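Local coordinates for protein adenylosuccinate lyase (Francisella tularensis subsp. tularensis SCHU S4, PDB 4EEI) that probably catalyses the beta-elimination of fumarate from adenylosuccinate and from SAICAR, two steps of purine nucleotide biosynthesis, at residues L124-A128 with F154-Y158; L176-F180 with L202-E207; M280-L284 with I319-A323. All blocks are in the same frame, centred on the assembly; numbering follows the deposited sequence.

Interaction 1. Residues L124-A128 with F154-Y158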
# COMPACT_ATOMS: atom_id res chain seq x y z
N LEU B 124 2.06 29.27 -5.99
CA LEU B 124 3.29 28.71 -6.56
C LEU B 124 3.79 29.50 -7.77
O LEU B 124 4.98 29.76 -7.89
CB LEU B 124 3.09 27.24 -6.94
CG LEU B 124 3.06 26.28 -5.75
CD1 LEU B 124 2.63 24.90 -6.21
CD2 LEU B 124 4.45 26.20 -5.12
N LEU B 125 2.88 29.88 -8.67
CA LEU B 125 3.25 30.70 -9.83
C LEU B 125 3.71 32.09 -9.40
O LEU B 125 4.64 32.68 -9.98
CB LEU B 125 2.08 30.79 -10.82
CG LEU B 125 2.35 31.53 -12.14
CD1 LEU B 125 3.59 30.98 -12.80
CD2 LEU B 125 1.16 31.46 -13.08
N THR B 126 3.05 32.64 -8.38
CA THR B 126 3.45 33.92 -7.83
C THR B 126 4.88 33.83 -7.33
O THR B 126 5.69 34.71 -7.59
CB THR B 126 2.52 34.38 -6.71
OG1 THR B 126 1.25 34.74 -7.28
CG2 THR B 126 3.11 35.58 -5.98
N LYS B 127 5.19 32.75 -6.62
CA LYS B 127 6.55 32.55 -6.15
C LYS B 127 7.54 32.33 -7.31
O LYS B 127 8.65 32.85 -7.28
CB LYS B 127 6.60 31.36 -5.20
CG LYS B 127 7.55 31.55 -4.03
CD LYS B 127 7.07 32.65 -3.07
CE LYS B 127 8.04 32.80 -1.90
NZ LYS B 127 7.47 33.55 -0.74
N ALA B 128 7.13 31.58 -8.32
CA ALA B 128 7.95 31.37 -9.51
C ALA B 128 8.26 32.67 -10.26
O ALA B 128 9.39 32.88 -10.70
CB ALA B 128 7.31 30.34 -10.44
N PHE B 154 9.77 26.36 -8.35
CA PHE B 154 8.36 26.59 -8.05
C PHE B 154 7.48 26.35 -9.27
O PHE B 154 6.35 25.91 -9.13
CB PHE B 154 8.16 28.02 -7.54
CG PHE B 154 8.83 28.29 -6.24
CD1 PHE B 154 8.37 27.70 -5.07
CD2 PHE B 154 9.92 29.14 -6.17
CE1 PHE B 154 8.99 27.95 -3.85
CE2 PHE B 154 10.55 29.40 -4.96
CZ PHE B 154 10.08 28.80 -3.80
N LEU B 155 7.99 26.66 -10.46
CA LEU B 155 7.18 26.48 -11.66
C LEU B 155 6.97 24.99 -11.92
O LEU B 155 5.92 24.58 -12.42
CB LEU B 155 7.84 27.16 -12.87
CG LEU B 155 6.97 27.17 -14.14
CD1 LEU B 155 5.78 28.14 -13.98
CD2 LEU B 155 7.80 27.54 -15.37
N GLY B 156 7.96 24.18 -11.57
CA GLY B 156 7.85 22.74 -11.72
C GLY B 156 6.77 22.14 -10.83
O GLY B 156 6.10 21.17 -11.20
N ALA B 157 6.63 22.70 -9.64
CA ALA B 157 5.56 22.28 -8.75
C ALA B 157 4.24 22.81 -9.30
O ALA B 157 3.23 22.10 -9.29
CB ALA B 157 5.81 22.80 -7.36
N TYR B 158 4.24 24.05 -9.76
CA TYR B 158 3.03 24.64 -10.35
C TYR B 158 2.42 23.76 -11.43
O TYR B 158 1.23 23.43 -11.37
CB TYR B 158 3.33 26.04 -10.92
CG TYR B 158 2.24 26.62 -11.79
CD1 TYR B 158 1.11 27.21 -11.23
CD2 TYR B 158 2.34 26.58 -13.17
CE1 TYR B 158 0.12 27.74 -12.03
CE2 TYR B 158 1.35 27.11 -13.98
CZ TYR B 158 0.24 27.69 -13.40
OH TYR B 158 -0.74 28.22 -14.20
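Phe-154 lies against Lys-127 and Leu-124, and with Leu-124 and Tyr-158 it carries most of this buried contact. The aliphatic part of Lys-127 sits over one face of the Phe-154 ring. Its CG is 3.7 Å from the ring centroid and only 9° off the ring normal, a CH-pi contact over the middle of the ring. The bend of the lysine chain at chi2 leads the rest of the chain and its amine away, past the ring. NZ ends in hydrogen bonds to the carbonyl oxygens of Ile-331 and Leu-334. Leu-124 reaches the same ring at its edge: CD2 lies 4.2 Å from Phe-154 CD1, and the two side chains lie nearly perpendicular. The other methyl of Leu-124, CD1, turns to Ala-157 and packs on its CB at 4.0 Å.

The segments belong to helices 94-131 and 151-173. They run nearly antiparallel, at 155°, with axes 8.2 Å apart. Strands 135-140 and 143-149 form a hairpin in the connection between them. This antiparallel pairing of long helices is characteristic of the helical bundle of the fumarase/aspartase superfamily. The close approach is possible where the small Ala-128 faces Phe-154; their CB atoms are 3.8 Å apart.

Tyr-158 has CG anti to its backbone N (chi1 168°), and this turns the ring toward Leu-125. CB of Leu-125 lies over one face of the ring, 4.1 Å from its centroid. Further along the same side chain, CD2 reaches CZ and the hydroxyl oxygen of Tyr-158. Its sister methyl CD1 meets Leu-155 CD1 at 3.8 Å, the two leucines running in the same direction. Leu-155 also touches Val-425 and Phe-426 of helix 422-429, and Val-209 of the second subunit.

Interaction 2. Residues L176-F180 with L202-E207. With EDO (1,2-ethanediol), chain C.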
# COMPACT_ATOMS: atom_id res chain seq x y z
N LEU B 176 -19.20 11.81 -10.48
CA LEU B 176 -20.19 11.48 -9.47
C LEU B 176 -21.55 11.19 -10.10
O LEU B 176 -21.91 11.81 -11.09
CB LEU B 176 -20.34 12.63 -8.48
CG LEU B 176 -19.11 12.94 -7.62
CD1 LEU B 176 -19.42 14.05 -6.64
CD2 LEU B 176 -18.68 11.68 -6.89
N THR B 177 -22.29 10.26 -9.51
CA THR B 177 -23.59 9.87 -10.02
C THR B 177 -24.56 9.67 -8.87
O THR B 177 -24.16 9.69 -7.70
CB THR B 177 -23.51 8.51 -10.75
OG1 THR B 177 -22.93 7.54 -9.87
CG2 THR B 177 -22.67 8.60 -12.04
N VAL B 178 -25.83 9.45 -9.20
CA VAL B 178 -26.80 9.01 -8.21
C VAL B 178 -27.52 7.77 -8.74
O VAL B 178 -27.39 7.42 -9.92
CB VAL B 178 -27.81 10.13 -7.88
CG1 VAL B 178 -27.09 11.31 -7.23
CG2 VAL B 178 -28.53 10.56 -9.14
N GLN B 179 -28.27 7.10 -7.87
CA GLN B 179 -29.04 5.93 -8.30
C GLN B 179 -30.39 5.90 -7.60
O GLN B 179 -30.50 6.23 -6.43
CB GLN B 179 -28.28 4.63 -8.00
CG GLN B 179 -27.94 4.44 -6.51
CD GLN B 179 -27.88 2.97 -6.09
OE1 GLN B 179 -28.25 2.08 -6.85
NE2 GLN B 179 -27.42 2.72 -4.87
N PHE B 180 -31.41 5.49 -8.34
CA PHE B 180 -32.69 5.15 -7.73
C PHE B 180 -33.19 3.90 -8.45
O PHE B 180 -34.16 3.96 -9.21
CB PHE B 180 -33.69 6.30 -7.85
CG PHE B 180 -33.23 7.58 -7.18
CD1 PHE B 180 -33.53 7.82 -5.85
CD2 PHE B 180 -32.52 8.54 -7.89
CE1 PHE B 180 -33.12 8.99 -5.22
CE2 PHE B 180 -32.10 9.73 -7.27
CZ PHE B 180 -32.40 9.95 -5.94
N LEU B 202 -31.62 16.59 -8.38
CA LEU B 202 -30.38 16.64 -7.60
C LEU B 202 -29.23 17.30 -8.37
O LEU B 202 -28.31 17.86 -7.76
CB LEU B 202 -29.97 15.24 -7.15
CG LEU B 202 -30.91 14.58 -6.14
CD1 LEU B 202 -30.40 13.18 -5.76
CD2 LEU B 202 -31.07 15.48 -4.90
N GLY B 203 -29.28 17.23 -9.70
CA GLY B 203 -28.25 17.84 -10.53
C GLY B 203 -27.04 16.94 -10.76
O GLY B 203 -25.93 17.43 -10.93
N LEU B 204 -27.27 15.63 -10.76
CA LEU B 204 -26.21 14.66 -11.04
C LEU B 204 -26.72 13.62 -12.04
O LEU B 204 -27.92 13.34 -12.09
CB LEU B 204 -25.72 13.97 -9.76
CG LEU B 204 -24.83 14.80 -8.83
CD1 LEU B 204 -24.36 13.96 -7.64
CD2 LEU B 204 -23.65 15.36 -9.59
N PRO B 205 -25.81 13.03 -12.83
CA PRO B 205 -26.22 12.01 -13.81
C PRO B 205 -26.52 10.67 -13.15
O PRO B 205 -26.05 10.41 -12.03
CB PRO B 205 -25.00 11.89 -14.72
CG PRO B 205 -23.84 12.27 -13.85
CD PRO B 205 -24.37 13.34 -12.92
N VAL B 206 -27.27 9.82 -13.84
CA VAL B 206 -27.68 8.51 -13.35
C VAL B 206 -26.56 7.49 -13.60
O VAL B 206 -25.93 7.49 -14.67
CB VAL B 206 -28.96 8.07 -14.06
CG1 VAL B 206 -29.32 6.64 -13.70
CG2 VAL B 206 -30.10 9.02 -13.73
N GLU B 207 -26.32 6.63 -12.61
CA GLU B 207 -25.33 5.56 -12.77
C GLU B 207 -25.78 4.61 -13.88
O GLU B 207 -26.93 4.16 -13.88
CB GLU B 207 -25.18 4.81 -11.43
CG GLU B 207 -24.11 3.76 -11.44
CD GLU B 207 -22.75 4.35 -11.65
OE1 GLU B 207 -22.09 4.03 -12.67
OE2 GLU B 207 -22.32 5.14 -10.79
C1 EDO C . -21.25 14.76 -12.54
O1 EDO C . -20.80 13.55 -13.17
C2 EDO C . -21.92 15.69 -13.55
O2 EDO C . -22.65 16.72 -12.87
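Thr-177 and Glu-207 are joined by a short hydrogen bond, with OG1 donating to OE2 at 2.6 Å. Beside it, two backbone hydrogen bonds form a single beta bridge between Val-178 and Val-206. Val-178 N donates to Pro-205 O at 3.0 Å, and Glu-207 N donates back to Val-178 O at the same length. Both are fairly straight, with N-H...O angles of 156° and 161°. The bridge is isolated: it clips together two extended loops that run roughly perpendicular. One follows helix 151-173 and the other runs on from the end of helix 192-202, within the largely helical lyase fold.

The threonine hydroxyl meets OE2 from above the carboxylate plane, 38° out of it. The Glu-207 chain is bent at chi2, which folds its carboxylate back to the threonine. OE2 also forms a salt bridge with Arg-218, so the oxygen is gripped from two residues. That positive charge would be expected to favour the ionised carboxylate.

Apolar groups pack beyond the bridge. Val-178 CG1 lies 3.8 Å from Leu-204 CD1, the valine side chain set nearly square to that of the leucine. The same CG1 also touches Leu-202 CD1. This leucine methyl is shared: it meets the edge of the Phe-180 ring in plane, 3.8 Å from CZ. Phe-180 and Leu-202 also touch helix 16-33.

At the exposed end, the Pro-205 ring lies by the Leu-176 carbonyl. A 1,2-ethanediol, probably from the crystallisation liquor, has settled there. Its O1 donates a 2.9 Å hydrogen bond to Leu-176 O and lies 3.4 Å from Pro-205 CG.

Interaction 3. Residues M280-L284 with I319-A323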
# COMPACT_ATOMS: atom_id res chain seq x y z
N MET B 280 1.12 14.55 6.32
CA MET B 280 -0.21 14.58 5.72
C MET B 280 -0.23 13.79 4.43
O MET B 280 -1.19 13.06 4.15
CB MET B 280 -0.64 16.02 5.47
CG MET B 280 -0.73 16.85 6.74
SD MET B 280 -2.02 16.25 7.85
CE MET B 280 -1.73 17.33 9.26
N ALA B 281 0.83 13.92 3.64
CA ALA B 281 0.92 13.19 2.38
C ALA B 281 0.92 11.68 2.60
O ALA B 281 0.29 10.95 1.82
CB ALA B 281 2.17 13.61 1.61
N ARG B 282 1.63 11.21 3.62
CA ARG B 282 1.66 9.78 3.92
C ARG B 282 0.26 9.25 4.23
O ARG B 282 -0.09 8.13 3.85
CB ARG B 282 2.61 9.47 5.08
CG ARG B 282 4.07 9.71 4.75
CD ARG B 282 5.01 9.40 5.91
NE ARG B 282 6.34 9.89 5.57
CZ ARG B 282 7.22 10.38 6.43
NH1 ARG B 282 6.94 10.44 7.74
NH2 ARG B 282 8.39 10.82 5.98
N MET B 283 -0.51 10.07 4.95
CA MET B 283 -1.88 9.71 5.31
C MET B 283 -2.76 9.57 4.07
O MET B 283 -3.48 8.58 3.92
CB MET B 283 -2.49 10.76 6.25
CG MET B 283 -1.86 10.83 7.63
SD MET B 283 -1.99 9.28 8.56
CE MET B 283 -3.73 8.88 8.31
N LEU B 284 -2.70 10.56 3.18
CA LEU B 284 -3.50 10.58 1.95
C LEU B 284 -3.15 9.40 1.07
O LEU B 284 -4.03 8.77 0.47
CB LEU B 284 -3.28 11.89 1.19
CG LEU B 284 -3.83 13.15 1.87
CD1 LEU B 284 -3.30 14.40 1.17
CD2 LEU B 284 -5.36 13.13 1.80
N ILE B 319 -7.99 16.21 5.58
CA ILE B 319 -6.55 16.35 5.47
C ILE B 319 -6.17 17.08 4.17
O ILE B 319 -5.28 17.92 4.17
CB ILE B 319 -5.86 14.98 5.49
CG1 ILE B 319 -5.96 14.37 6.90
CG2 ILE B 319 -4.39 15.10 5.09
CD1 ILE B 319 -5.57 12.87 6.93
N MET B 320 -6.86 16.77 3.08
CA MET B 320 -6.53 17.39 1.79
C MET B 320 -6.73 18.90 1.86
O MET B 320 -5.86 19.67 1.44
CB MET B 320 -7.38 16.80 0.66
CG MET B 320 -7.12 17.46 -0.70
SD MET B 320 -5.43 17.18 -1.28
CE MET B 320 -5.53 15.46 -1.78
N VAL B 321 -7.87 19.34 2.37
CA VAL B 321 -8.13 20.77 2.48
C VAL B 321 -7.14 21.43 3.45
O VAL B 321 -6.56 22.48 3.14
CB VAL B 321 -9.58 21.05 2.89
CG1 VAL B 321 -9.77 22.53 3.21
CG2 VAL B 321 -10.53 20.62 1.77
N TYR B 322 -6.93 20.81 4.60
CA TYR B 322 -5.94 21.32 5.57
C TYR B 322 -4.56 21.47 4.93
O TYR B 322 -3.90 22.49 5.09
CB TYR B 322 -5.83 20.39 6.79
CG TYR B 322 -4.77 20.83 7.79
CD1 TYR B 322 -5.08 21.70 8.81
CD2 TYR B 322 -3.46 20.37 7.70
CE1 TYR B 322 -4.12 22.12 9.73
CE2 TYR B 322 -2.48 20.79 8.61
CZ TYR B 322 -2.83 21.65 9.62
OH TYR B 322 -1.89 22.08 10.53
N ALA B 323 -4.14 20.45 4.19
CA ALA B 323 -2.78 20.44 3.65
C ALA B 323 -2.62 21.47 2.54
O ALA B 323 -1.59 22.13 2.47
CB ALA B 323 -2.39 19.04 3.16
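Segments 280-284 and 319-323, both helical, run nearly antiparallel, at 154°, with axes 10.2 Å apart. At that spacing the gap is bridged by side chains. The nearest CA atoms, those of Met-280 and Ile-319, are 6.6 Å apart.

Ile-319 points at the opposite helix and spreads its branches over three residues. Its CG2, anti to the backbone N, meets Met-280 SD and Leu-284 CG, each at 3.8 Å. Its other branch ends in CD1, which meets Met-283 CB. Leu-284 and Ile-319 run alongside each other head to tail. Leu-284 then reaches on with CD1 to the methyl CE of Met-320, at 3.8 Å.

Met-280 bends at chi2 (-65°) and carries its methyl to the ring of Tyr-322, with CE 3.6 Å from CE2. The sulfur is 5.4 Å from the ring centroid and oblique to it, a Met-aromatic contact. The tyrosine hydroxyl is hydrogen-bonded to Arg-326.

The contact joins helices 272-293 and 304-333 of the long helical bundle common to this lyase superfamily. The third subunit also reaches the contact, with its Ile-290 on Met-283 and its Phe-311 on Ile-319. Helix 217-244 packs against Leu-284 and Met-320, and helix 94-131 also touches Met-320.

Overall arrangement
The three contacts follow one another along the chain and do not touch. Interactions 1 and 3 tie pairs of antiparallel helices in the bundle; their centres are about 20 Å apart and their nearest atoms about 10 Å. Interaction 2 joins two loops farther out, with its centre about 37 Å from that of interaction 1 and about 28 Å from that of interaction 3. Helix 94-131 supplies one side of interaction 1 and also touches the other two. Interactions 1 and 2 meet the second subunit, interaction 3 the third. The side chain of Tyr-322 of interaction 3 comes about 6 Å from a bound AMP. That of Phe-180 of interaction 2 is about 12 Å from a bound succinate.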